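Local coordinates for type II antifreeze protein (Brachyopsis rostratus, PDB 2ZIB), which binds to ice crystals and inhibits their growth, lowering the freezing point of fish blood in subzero sea water, at residues H49-E52 and E53-I57. Sequence-based numbering, arbitrary orientation.
Sequences HSLE and EQLYI
S50 caps the first turn of helix 51-60: its OG accepts from E53 N at 3.0 Å, with an N-H...O angle of 164°. The hydroxyl is placed there by chi1 of 64°, which sets OG between the residue's own N and carbonyl carbon. E53 reaches back past the cap, and its OE1 takes the backbone N-H of H49 at 2.8 Å, approached nearly end-on to its C-O bond, though bent at the hydrogen (141°). The same OE1 lies at the edge of the H49 imidazole, 3.6 Å from CD2. In the same first turn, S50 O accepts from Q54 N at 3.0 Å, and L51 O and E52 O go on to take L55 N and Y56 N. On the outer face L51 CD1 rests 3.9 Å from L55 CG. Second-shell partners fix the polar ends: R20 forms a salt bridge with E53 OE2, while D87 and S47 hold the two imidazole nitrogens of H49. The buried Q54 amide accepts from W115 NE1 at OE1 and donates from NE2 to D112 O. Serine at the N-cap with glutamate three residues on is the sequence pattern of a capping box, but here the glutamate bonds the residue before the cap; the arrangement starts the second helix of this C-type lectin fold.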
loop_
_atom_site.group_PDB
_atom_site.type_symbol
_atom_site.label_atom_id
_atom_site.label_comp_id
_atom_site.label_asym_id
_atom_site.label_seq_id
_atom_site.Cartn_x
_atom_site.Cartn_y
_atom_site.Cartn_z
ATOM N N HIS A 49 7.214 0.420 5.741
ATOM C CA HIS A 49 8.658 0.576 6.013
ATOM C C HIS A 49 9.138 -0.184 7.217
ATOM O O HIS A 49 10.305 -0.064 7.575
ATOM C CB HIS A 49 8.980 2.068 6.173
ATOM C CG HIS A 49 8.681 2.819 4.922
ATOM N ND1 HIS A 49 9.506 2.738 3.831
ATOM C CD2 HIS A 49 7.593 3.535 4.537
ATOM C CE1 HIS A 49 8.949 3.391 2.822
ATOM N NE2 HIS A 49 7.795 3.906 3.239
ATOM N N SER A 50 8.265 -0.982 7.817
ATOM C CA SER A 50 8.631 -1.805 8.985
ATOM C C SER A 50 7.589 -2.841 9.215
ATOM O O SER A 50 6.449 -2.710 8.751
ATOM C CB SER A 50 8.733 -0.967 10.272
ATOM O OG SER A 50 7.481 -0.433 10.599
ATOM N N LEU A 51 7.929 -3.848 10.023
ATOM C CA LEU A 51 6.916 -4.799 10.442
ATOM C C LEU A 51 5.870 -4.113 11.278
ATOM O O LEU A 51 4.700 -4.480 11.217
ATOM C CB LEU A 51 7.540 -5.975 11.217
ATOM C CG LEU A 51 6.516 -7.055 11.618
ATOM C CD1 LEU A 51 5.717 -7.768 10.510
ATOM C CD2 LEU A 51 7.251 -8.123 12.484
ATOM N N GLU A 52 6.270 -3.097 12.050
ATOM C CA GLU A 52 5.263 -2.332 12.797
ATOM C C GLU A 52 4.166 -1.751 11.903
ATOM O O GLU A 52 2.971 -1.853 12.223
ATOM C CB GLU A 52 5.971 -1.202 13.539
ATOM C CG GLU A 52 5.146 -0.386 14.498
ATOM C CD GLU A 52 6.057 0.365 15.456
ATOM O OE1 GLU A 52 6.850 1.239 14.997
ATOM O OE2 GLU A 52 6.028 0.055 16.658
ATOM N N GLU A 53 4.571 -1.155 10.793
ATOM C CA GLU A 53 3.590 -0.623 9.825
ATOM C C GLU A 53 2.792 -1.728 9.165
ATOM O O GLU A 53 1.581 -1.607 9.035
ATOM C CB GLU A 53 4.314 0.239 8.792
ATOM C CG GLU A 53 4.601 1.622 9.341
ATOM C CD GLU A 53 5.177 2.559 8.316
ATOM O OE1 GLU A 53 5.613 2.116 7.230
ATOM O OE2 GLU A 53 5.159 3.797 8.560
ATOM N N GLN A 54 3.460 -2.819 8.798
ATOM C CA GLN A 54 2.801 -3.989 8.205
ATOM C C GLN A 54 1.671 -4.423 9.117
ATOM O O GLN A 54 0.564 -4.690 8.679
ATOM C CB GLN A 54 3.821 -5.120 8.002
ATOM C CG GLN A 54 3.235 -6.466 7.556
ATOM C CD GLN A 54 2.783 -6.500 6.089
ATOM O OE1 GLN A 54 3.051 -5.562 5.318
ATOM N NE2 GLN A 54 2.092 -7.560 5.702
ATOM N N LEU A 55 1.982 -4.577 10.412
ATOM C CA LEU A 55 0.995 -5.078 11.345
ATOM C C LEU A 55 -0.114 -4.057 11.613
ATOM O O LEU A 55 -1.278 -4.426 11.768
ATOM C CB LEU A 55 1.684 -5.494 12.667
ATOM C CG LEU A 55 2.634 -6.706 12.569
ATOM C CD1 LEU A 55 3.376 -6.884 13.944
ATOM C CD2 LEU A 55 1.872 -8.009 12.133
ATOM N N TYR A 56 0.229 -2.769 11.666
ATOM C CA TYR A 56 -0.834 -1.772 11.805
ATOM C C TYR A 56 -1.817 -1.825 10.616
ATOM O O TYR A 56 -3.037 -1.788 10.781
ATOM C CB TYR A 56 -0.223 -0.357 11.871
ATOM C CG TYR A 56 -1.300 0.707 11.900
ATOM C CD1 TYR A 56 -1.960 0.996 13.103
ATOM C CD2 TYR A 56 -1.683 1.409 10.759
ATOM C CE1 TYR A 56 -3.005 1.946 13.172
ATOM C CE2 TYR A 56 -2.714 2.347 10.809
ATOM C CZ TYR A 56 -3.356 2.625 12.003
ATOM O OH TYR A 56 -4.361 3.571 12.036
ATOM N N ILE A 57 -1.277 -1.866 9.409
ATOM C CA ILE A 57 -2.123 -1.886 8.216
ATOM C C ILE A 57 -2.903 -3.190 8.138
ATOM O O ILE A 57 -4.106 -3.175 7.838
ATOM C CB ILE A 57 -1.279 -1.612 6.931
ATOM C CG1 ILE A 57 -0.710 -0.174 6.931
ATOM C CG2 ILE A 57 -2.099 -1.876 5.684
ATOM C CD1 ILE A 57 0.455 0.071 5.934
#